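C-domain type II peptide synthetase (Streptomyces globisporus, PDB 4ZNM) is a free-standing condensation-domain protein of the nonribosomal peptide synthetase type, built on the two-lobed fold of the CoA-dependent acyltransferase clan. Local coordinates at residues 187-199 and 297-310. Residues are numbered along the deposited sequence; the frame is centred on the assembly and turned at random.
Sequences LPEPAQHAEFARW and GRNNSRFEDTVGSF
Phe196 packs between Phe303 and Phe310, forming with His193 an aromatic cluster that joins the start of helix 193-203 to the loop between strands 288-295 and 312-319 of this condensation-domain fold. The Phe196 ring turns its edge to the face of Phe303, planes at 73°, while Phe310 CE2 lies over the centre of one Phe196 face, 3.3 Å from Phe196 CG. His193 adds an offset edge-to-face pair, its edge toward the Phe310 face. With CG anti to the backbone N (chi1 178°), the flat, apolar Phe196 reaches from the helix offering both edge and face. Further along the helix, Trp199 presents one ring face to Asn300 ND2, 3.3 Å from Trp199 CE2, with amide and ring planes 74° apart.

Ala191 is small enough for its CB to rest over the Arg302 guanidinium; in one of the two modelled conformers of Glu195, Arg302 NH2 makes a salt bridge with Glu195 OE1 at 2.9 Å, weak as a hydrogen bond. There Glu195 OE2 also accepts from N of Gln192, the N-cap residue, at 2.7 Å, from above the carboxylate plane. Thr306 supplies a hydroxyl, OG1, donating to Ala191 O from above the carbonyl plane, and a CG2 that packs near His193 N. One shell out, the two-pronged end of Arg298, salt-bridged to Asp161, grips Thr306 O with NH1 at 2.9 Å and NH2 at 3.1 Å, the oxygen lying in the guanidinium plane.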
ATOM      1  N   LEU A 187      -8.516 -22.191  10.921  1.00 29.48           N
ATOM      2  CA  LEU A 187      -7.490 -21.230  10.566  1.00 34.42           C
ATOM      3  C   LEU A 187      -6.152 -21.818  10.962  1.00 31.68           C
ATOM      4  O   LEU A 187      -6.051 -22.444  12.008  1.00 30.96           O
ATOM      5  CB  LEU A 187      -7.709 -19.886  11.278  1.00 34.41           C
ATOM      6  CG  LEU A 187      -8.985 -19.119  10.926  1.00 33.26           C
ATOM      7  CD1 LEU A 187      -9.083 -17.855  11.777  1.00 34.41           C
ATOM      8  CD2 LEU A 187      -9.003 -18.771   9.446  1.00 30.09           C
ATOM      9  N   PRO A 188      -5.116 -21.613  10.140  1.00 33.66           N
ATOM     10  CA  PRO A 188      -3.785 -22.009  10.604  1.00 39.88           C
ATOM     11  C   PRO A 188      -3.324 -21.158  11.803  1.00 36.49           C
ATOM     12  O   PRO A 188      -3.777 -20.038  11.980  1.00 33.06           O
ATOM     13  CB  PRO A 188      -2.909 -21.779   9.372  1.00 41.34           C
ATOM     14  CG  PRO A 188      -3.622 -20.717   8.585  1.00 46.11           C
ATOM     15  CD  PRO A 188      -5.080 -20.986   8.804  1.00 43.29           C
ATOM     16  N   GLU A 189      -2.446 -21.690  12.630  1.00 40.26           N
ATOM     17  CA  GLU A 189      -1.881 -20.914  13.716  1.00 35.55           C
ATOM     18  C   GLU A 189      -0.966 -19.842  13.108  1.00 36.26           C
ATOM     19  O   GLU A 189      -0.099 -20.153  12.305  1.00 36.44           O
ATOM     20  CB  GLU A 189      -1.113 -21.825  14.684  1.00 51.48           C
ATOM     21  CG  GLU A 189      -0.768 -21.200  16.045  1.00 71.87           C
ATOM     22  CD  GLU A 189      -1.994 -20.928  16.921  1.00 84.78           C
ATOM     23  OE1 GLU A 189      -3.075 -21.532  16.691  1.00 76.65           O
ATOM     24  OE2 GLU A 189      -1.866 -20.101  17.851  1.00 92.33           O
ATOM     25  N   PRO A 190      -1.187 -18.565  13.449  1.00 27.53           N
ATOM     26  CA  PRO A 190      -0.340 -17.596  12.766  1.00 29.89           C
ATOM     27  C   PRO A 190       0.965 -17.344  13.487  1.00 31.01           C
ATOM     28  O   PRO A 190       1.070 -17.443  14.705  1.00 34.65           O
ATOM     29  CB  PRO A 190      -1.204 -16.331  12.752  1.00 30.48           C
ATOM     30  CG  PRO A 190      -2.009 -16.432  14.013  1.00 27.74           C
ATOM     31  CD  PRO A 190      -2.209 -17.914  14.294  1.00 30.01           C
ATOM     32  N   ALA A 191       1.967 -16.995  12.715  1.00 26.32           N
ATOM     33  CA  ALA A 191       3.189 -16.466  13.289  1.00 29.27           C
ATOM     34  C   ALA A 191       2.876 -15.009  13.684  1.00 29.84           C
ATOM     35  O   ALA A 191       2.144 -14.308  12.982  1.00 28.39           O
ATOM     36  CB  ALA A 191       4.324 -16.548  12.300  1.00 31.99           C
ATOM     37  N   GLN A 192       3.387 -14.570  14.820  1.00 28.92           N
ATOM     38  CA  GLN A 192       3.202 -13.184  15.223  1.00 24.65           C
ATOM     39  C   GLN A 192       4.270 -12.257  14.604  1.00 27.66           C
ATOM     40  O   GLN A 192       5.382 -12.690  14.258  1.00 27.35           O
ATOM     41  CB  GLN A 192       3.246 -13.086  16.739  1.00 26.36           C
ATOM     42  CG  GLN A 192       2.167 -13.871  17.444  1.00 28.23           C
ATOM     43  CD  GLN A 192       0.779 -13.381  17.109  1.00 32.01           C
ATOM     44  OE1 GLN A 192       0.583 -12.270  16.642  1.00 27.55           O
ATOM     45  NE2 GLN A 192      -0.188 -14.227  17.323  1.00 33.20           N
ATOM     46  N   HIS A 193       3.945 -10.977  14.468  1.00 19.26           N
ATOM     47  CA  HIS A 193       4.878 -10.062  13.859  1.00 21.93           C
ATOM     48  C   HIS A 193       6.211  -9.994  14.636  1.00 26.13           C
ATOM     49  O   HIS A 193       7.239  -9.778  14.034  1.00 22.56           O
ATOM     50  CB  HIS A 193       4.300  -8.673  13.769  1.00 22.76           C
ATOM     51  CG  HIS A 193       5.184  -7.722  13.035  1.00 21.83           C
ATOM     52  ND1 HIS A 193       5.869  -6.708  13.666  1.00 24.42           N
ATOM     53  CD2 HIS A 193       5.530  -7.652  11.727  1.00 22.11           C
ATOM     54  CE1 HIS A 193       6.591  -6.043  12.778  1.00 27.40           C
ATOM     55  NE2 HIS A 193       6.416  -6.603  11.595  1.00 23.30           N
ATOM     56  N   ALA A 194       6.186 -10.212  15.956  1.00 25.21           N
ATOM     57  CA  ALA A 194       7.396 -10.137  16.747  1.00 25.89           C
ATOM     58  C   ALA A 194       8.341 -11.222  16.288  1.00 28.39           C
ATOM     59  O   ALA A 194       9.550 -11.038  16.297  1.00 27.99           O
ATOM     60  CB  ALA A 194       7.104 -10.279  18.217  1.00 32.65           C
ATOM     61  N   GLU A 195       7.791 -12.360  15.896  0.51 21.61           N
ATOM     62  CA  GLU A 195       8.630 -13.446  15.425  0.51 24.93           C
ATOM     63  C   GLU A 195       9.349 -13.009  14.142  0.51 22.59           C
ATOM     64  O   GLU A 195      10.544 -13.285  13.958  0.51 23.48           O
ATOM     65  CB  GLU A 195       7.807 -14.714  15.184  0.51 25.02           C
ATOM     66  CG  GLU A 195       7.036 -15.223  16.405  0.51 30.53           C
ATOM     67  CD  GLU A 195       6.112 -16.381  16.044  0.51 31.76           C
ATOM     68  OE1 GLU A 195       6.623 -17.359  15.456  0.51 32.72           O
ATOM     69  OE2 GLU A 195       4.895 -16.295  16.320  0.51 22.87           O
ATOM     70  N   PHE A 196       8.634 -12.289  13.279  1.00 27.02           N
ATOM     71  CA  PHE A 196       9.234 -11.780  12.050  1.00 23.57           C
ATOM     72  C   PHE A 196      10.316 -10.733  12.346  1.00 28.05           C
ATOM     73  O   PHE A 196      11.388 -10.708  11.718  1.00 28.13           O
ATOM     74  CB  PHE A 196       8.174 -11.187  11.122  1.00 28.12           C
ATOM     75  CG  PHE A 196       8.759 -10.610   9.865  1.00 29.19           C
ATOM     76  CD1 PHE A 196       8.841  -9.242   9.681  1.00 30.44           C
ATOM     77  CD2 PHE A 196       9.277 -11.444   8.888  1.00 35.62           C
ATOM     78  CE1 PHE A 196       9.410  -8.713   8.512  1.00 33.96           C
ATOM     79  CE2 PHE A 196       9.846 -10.920   7.724  1.00 36.28           C
ATOM     80  CZ  PHE A 196       9.907  -9.558   7.545  1.00 33.40           C
ATOM     81  N   ALA A 197      10.036  -9.846  13.291  1.00 23.74           N
ATOM     82  CA  ALA A 197      11.014  -8.848  13.665  1.00 25.45           C
ATOM     83  C   ALA A 197      12.311  -9.535  14.081  1.00 22.80           C
ATOM     84  O   ALA A 197      13.402  -9.049  13.763  1.00 26.94           O
ATOM     85  CB  ALA A 197      10.478  -7.952  14.778  1.00 24.86           C
ATOM     86  N   ARG A 198      12.193 -10.665  14.777  0.59 28.27           N
ATOM     87  CA  ARG A 198      13.369 -11.447  15.176  0.59 31.76           C
ATOM     88  C   ARG A 198      14.053 -12.060  13.967  0.59 29.56           C
ATOM     89  O   ARG A 198      15.270 -11.957  13.781  0.59 29.48           O
ATOM     90  CB  ARG A 198      12.980 -12.572  16.137  0.59 34.90           C
ATOM     91  CG  ARG A 198      13.148 -12.250  17.603  0.59 39.40           C
ATOM     92  CD  ARG A 198      13.154 -13.524  18.456  0.59 47.20           C
ATOM     93  NE  ARG A 198      11.913 -14.309  18.361  0.59 48.30           N
ATOM     94  CZ  ARG A 198      11.805 -15.517  17.801  0.59 52.14           C
ATOM     95  NH1 ARG A 198      10.627 -16.128  17.788  0.59 54.94           N
ATOM     96  NH2 ARG A 198      12.853 -16.129  17.257  0.59 27.72           N
ATOM     97  N   TRP A 199      13.253 -12.728  13.148  1.00 30.44           N
ATOM     98  CA  TRP A 199      13.786 -13.459  12.029  1.00 25.76           C
ATOM     99  C   TRP A 199      14.526 -12.498  11.078  1.00 25.75           C
ATOM    100  O   TRP A 199      15.582 -12.835  10.549  1.00 26.85           O
ATOM    101  CB  TRP A 199      12.687 -14.212  11.287  1.00 25.54           C
ATOM    102  CG  TRP A 199      13.255 -14.852  10.073  1.00 39.40           C
ATOM    103  CD1 TRP A 199      13.946 -16.031  10.012  1.00 44.23           C
ATOM    104  CD2 TRP A 199      13.262 -14.317   8.746  1.00 42.00           C
ATOM    105  NE1 TRP A 199      14.381 -16.265   8.731  1.00 44.22           N
ATOM    106  CE2 TRP A 199      13.977 -15.228   7.931  1.00 41.89           C
ATOM    107  CE3 TRP A 199      12.746 -13.158   8.169  1.00 42.77           C
ATOM    108  CZ2 TRP A 199      14.162 -15.022   6.573  1.00 46.42           C
ATOM    109  CZ3 TRP A 199      12.929 -12.957   6.816  1.00 54.19           C
ATOM    110  CH2 TRP A 199      13.626 -13.887   6.033  1.00 53.84           C
ATOM    111  N   GLY A 297       7.693  -7.791   0.736  1.00 25.96           N
ATOM    112  CA  GLY A 297       8.454  -8.056   1.961  1.00 26.61           C
ATOM    113  C   GLY A 297       8.089  -9.390   2.623  1.00 29.43           C
ATOM    114  O   GLY A 297       8.480  -9.661   3.756  1.00 30.08           O
ATOM    115  N   ARG A 298       7.338 -10.216   1.896  1.00 22.58           N
ATOM    116  CA  ARG A 298       6.848 -11.520   2.384  1.00 27.85           C
ATOM    117  C   ARG A 298       7.362 -12.723   1.598  1.00 35.84           C
ATOM    118  O   ARG A 298       6.617 -13.667   1.298  1.00 36.77           O
ATOM    119  CB  ARG A 298       5.328 -11.518   2.365  1.00 34.61           C
ATOM    120  CG  ARG A 298       4.788 -10.489   3.368  1.00 37.00           C
ATOM    121  CD  ARG A 298       3.327 -10.504   3.353  1.00 31.18           C
ATOM    122  NE  ARG A 298       2.682  -9.555   4.253  1.00 26.86           N
ATOM    123  CZ  ARG A 298       2.120  -9.868   5.419  1.00 26.56           C
ATOM    124  NH1 ARG A 298       2.205 -11.095   5.919  1.00 22.50           N
ATOM    125  NH2 ARG A 298       1.473  -8.936   6.097  1.00 25.30           N
ATOM    126  N   ASN A 299       8.653 -12.702   1.320  1.00 44.50           N
ATOM    127  CA  ASN A 299       9.330 -13.826   0.674  1.00 51.07           C
ATOM    128  C   ASN A 299       9.238 -15.091   1.538  1.00 44.93           C
ATOM    129  O   ASN A 299       9.106 -16.189   1.031  1.00 49.61           O
ATOM    130  CB  ASN A 299      10.796 -13.468   0.427  1.00 64.58           C
ATOM    131  CG  ASN A 299      10.965 -12.061  -0.113  1.00 68.46           C
ATOM    132  OD1 ASN A 299      10.597 -11.069   0.544  1.00 64.19           O
ATOM    133  ND2 ASN A 299      11.524 -11.959  -1.311  1.00 77.95           N
ATOM    134  N   ASN A 300       9.319 -14.922   2.852  1.00 39.72           N
ATOM    135  CA  ASN A 300       9.340 -16.053   3.774  1.00 34.84           C
ATOM    136  C   ASN A 300       7.923 -16.519   4.094  1.00 34.94           C
ATOM    137  O   ASN A 300       7.214 -15.869   4.859  1.00 28.06           O
ATOM    138  CB  ASN A 300      10.078 -15.650   5.044  1.00 41.11           C
ATOM    139  CG  ASN A 300      10.277 -16.800   5.984  1.00 44.90           C
ATOM    140  OD1 ASN A 300       9.602 -17.826   5.873  1.00 42.05           O
ATOM    141  ND2 ASN A 300      11.207 -16.640   6.932  1.00 52.08           N
ATOM    142  N   SER A 301       7.529 -17.663   3.540  1.00 37.29           N
ATOM    143  CA  SER A 301       6.138 -18.122   3.619  1.00 34.50           C
ATOM    144  C   SER A 301       5.676 -18.489   5.036  1.00 34.26           C
ATOM    145  O   SER A 301       4.473 -18.587   5.284  1.00 31.85           O
ATOM    146  CB  SER A 301       5.927 -19.314   2.677  1.00 41.51           C
ATOM    147  OG  SER A 301       6.463 -20.520   3.202  1.00 47.70           O
ATOM    148  N   ARG A 302       6.604 -18.674   5.975  1.00 29.19           N
ATOM    149  CA  ARG A 302       6.231 -18.779   7.396  1.00 29.45           C
ATOM    150  C   ARG A 302       5.286 -17.629   7.823  1.00 28.29           C
ATOM    151  O   ARG A 302       4.482 -17.788   8.731  1.00 28.61           O
ATOM    152  CB  ARG A 302       7.503 -18.790   8.271  1.00 35.28           C
ATOM    153  CG  ARG A 302       7.327 -18.566   9.766  1.00 44.16           C
ATOM    154  CD  ARG A 302       6.891 -19.814  10.488  1.00 66.17           C
ATOM    155  NE  ARG A 302       6.757 -19.592  11.931  1.00 86.26           N
ATOM    156  CZ  ARG A 302       5.686 -19.911  12.663  1.00 95.61           C
ATOM    157  NH1 ARG A 302       4.617 -20.483  12.113  1.00107.38           N
ATOM    158  NH2 ARG A 302       5.683 -19.653  13.965  1.00 97.42           N
ATOM    159  N   PHE A 303       5.389 -16.467   7.183  1.00 27.68           N
ATOM    160  CA  PHE A 303       4.658 -15.289   7.653  1.00 33.25           C
ATOM    161  C   PHE A 303       3.417 -14.899   6.808  1.00 36.81           C
ATOM    162  O   PHE A 303       2.866 -13.819   6.964  1.00 30.74           O
ATOM    163  CB  PHE A 303       5.658 -14.123   7.777  1.00 28.59           C
ATOM    164  CG  PHE A 303       6.755 -14.419   8.759  1.00 28.06           C
ATOM    165  CD1 PHE A 303       6.492 -14.422  10.110  1.00 30.30           C
ATOM    166  CD2 PHE A 303       8.006 -14.765   8.336  1.00 28.22           C
ATOM    167  CE1 PHE A 303       7.472 -14.741  11.026  1.00 30.30           C
ATOM    168  CE2 PHE A 303       8.986 -15.101   9.249  1.00 36.62           C
ATOM    169  CZ  PHE A 303       8.715 -15.083  10.592  1.00 27.01           C
ATOM    170  N   GLU A 304       2.907 -15.821   5.999  1.00 33.73           N
ATOM    171  CA  GLU A 304       1.804 -15.494   5.082  1.00 28.82           C
ATOM    172  C   GLU A 304       0.451 -15.290   5.773  1.00 34.00           C
ATOM    173  O   GLU A 304      -0.433 -14.674   5.206  1.00 31.57           O
ATOM    174  CB  GLU A 304       1.660 -16.603   4.014  1.00 28.67           C
ATOM    175  CG  GLU A 304       1.249 -17.967   4.538  1.00 48.48           C
ATOM    176  CD  GLU A 304       1.349 -19.053   3.463  1.00 54.13           C
ATOM    177  OE1 GLU A 304       0.927 -20.199   3.734  1.00 57.29           O
ATOM    178  OE2 GLU A 304       1.847 -18.755   2.350  1.00 53.03           O
ATOM    179  N   ASP A 305       0.283 -15.850   6.969  1.00 34.74           N
ATOM    180  CA  ASP A 305      -0.903 -15.606   7.780  1.00 32.70           C
ATOM    181  C   ASP A 305      -0.666 -14.531   8.854  1.00 30.98           C
ATOM    182  O   ASP A 305      -1.472 -14.406   9.788  1.00 27.40           O
ATOM    183  CB  ASP A 305      -1.339 -16.911   8.444  1.00 32.54           C
ATOM    184  CG  ASP A 305      -1.738 -17.978   7.412  1.00 39.07           C
ATOM    185  OD1 ASP A 305      -2.454 -17.619   6.446  1.00 40.48           O
ATOM    186  OD2 ASP A 305      -1.305 -19.148   7.533  1.00 39.38           O
ATOM    187  N   THR A 306       0.441 -13.796   8.730  1.00 26.98           N
ATOM    188  CA  THR A 306       0.882 -12.866   9.780  1.00 24.25           C
ATOM    189  C   THR A 306       0.431 -11.438   9.520  1.00 23.06           C
ATOM    190  O   THR A 306       0.722 -10.875   8.456  1.00 23.86           O
ATOM    191  CB  THR A 306       2.412 -12.819   9.925  1.00 24.12           C
ATOM    192  OG1 THR A 306       2.906 -14.123  10.240  1.00 26.77           O
ATOM    193  CG2 THR A 306       2.823 -11.840  11.061  1.00 23.47           C
ATOM    194  N   VAL A 307      -0.201 -10.841  10.525  1.00 22.79           N
ATOM    195  CA  VAL A 307      -0.568  -9.422  10.476  1.00 21.73           C
ATOM    196  C   VAL A 307       0.600  -8.577  10.941  1.00 21.78           C
ATOM    197  O   VAL A 307       1.209  -8.794  12.009  1.00 21.57           O
ATOM    198  CB  VAL A 307      -1.857  -9.166  11.289  1.00 21.83           C
ATOM    199  CG1 VAL A 307      -2.199  -7.668  11.385  1.00 20.84           C
ATOM    200  CG2 VAL A 307      -3.016  -9.935  10.663  1.00 24.32           C
ATOM    201  N   GLY A 308       0.933  -7.619  10.089  1.00 21.96           N
ATOM    202  CA  GLY A 308       2.011  -6.678  10.313  1.00 19.80           C
ATOM    203  C   GLY A 308       2.238  -5.868   9.034  1.00 20.96           C
ATOM    204  O   GLY A 308       1.599  -6.117   8.016  1.00 21.63           O
ATOM    205  N   SER A 309       3.147  -4.915   9.068  1.00 24.48           N
ATOM    206  CA  SER A 309       3.515  -4.181   7.861  1.00 22.26           C
ATOM    207  C   SER A 309       4.923  -4.600   7.417  1.00 23.71           C
ATOM    208  O   SER A 309       5.941  -4.221   8.003  1.00 21.20           O
ATOM    209  CB  SER A 309       3.401  -2.682   8.113  1.00 31.04           C
ATOM    210  OG  SER A 309       3.600  -1.984   6.908  1.00 39.69           O
ATOM    211  N   PHE A 310       4.951  -5.387   6.348  1.00 21.49           N
ATOM    212  CA  PHE A 310       6.152  -6.039   5.841  1.00 23.06           C
ATOM    213  C   PHE A 310       6.799  -5.307   4.683  1.00 25.68           C
ATOM    214  O   PHE A 310       7.880  -5.676   4.259  1.00 24.92           O
ATOM    215  CB  PHE A 310       5.790  -7.471   5.372  1.00 21.55           C
ATOM    216  CG  PHE A 310       5.564  -8.432   6.500  1.00 25.14           C
ATOM    217  CD1 PHE A 310       4.475  -8.299   7.333  1.00 24.49           C
ATOM    218  CD2 PHE A 310       6.428  -9.487   6.709  1.00 28.29           C
ATOM    219  CE1 PHE A 310       4.258  -9.189   8.367  1.00 23.41           C
ATOM    220  CE2 PHE A 310       6.216 -10.373   7.740  1.00 27.74           C
ATOM    221  CZ  PHE A 310       5.137 -10.222   8.573  1.00 25.65           C
TER
HETATM  222  O   HOH W   1      -0.053 -12.212  13.140  1.00 24.36           O
HETATM  223  O   HOH W   2       1.842 -16.790   9.623  1.00 34.58           O
HETATM  224  O   HOH W   3       1.108 -10.048  14.650  1.00 24.79           O
HETATM  225  O   HOH W   4       7.887  -5.719   9.380  1.00 29.70           O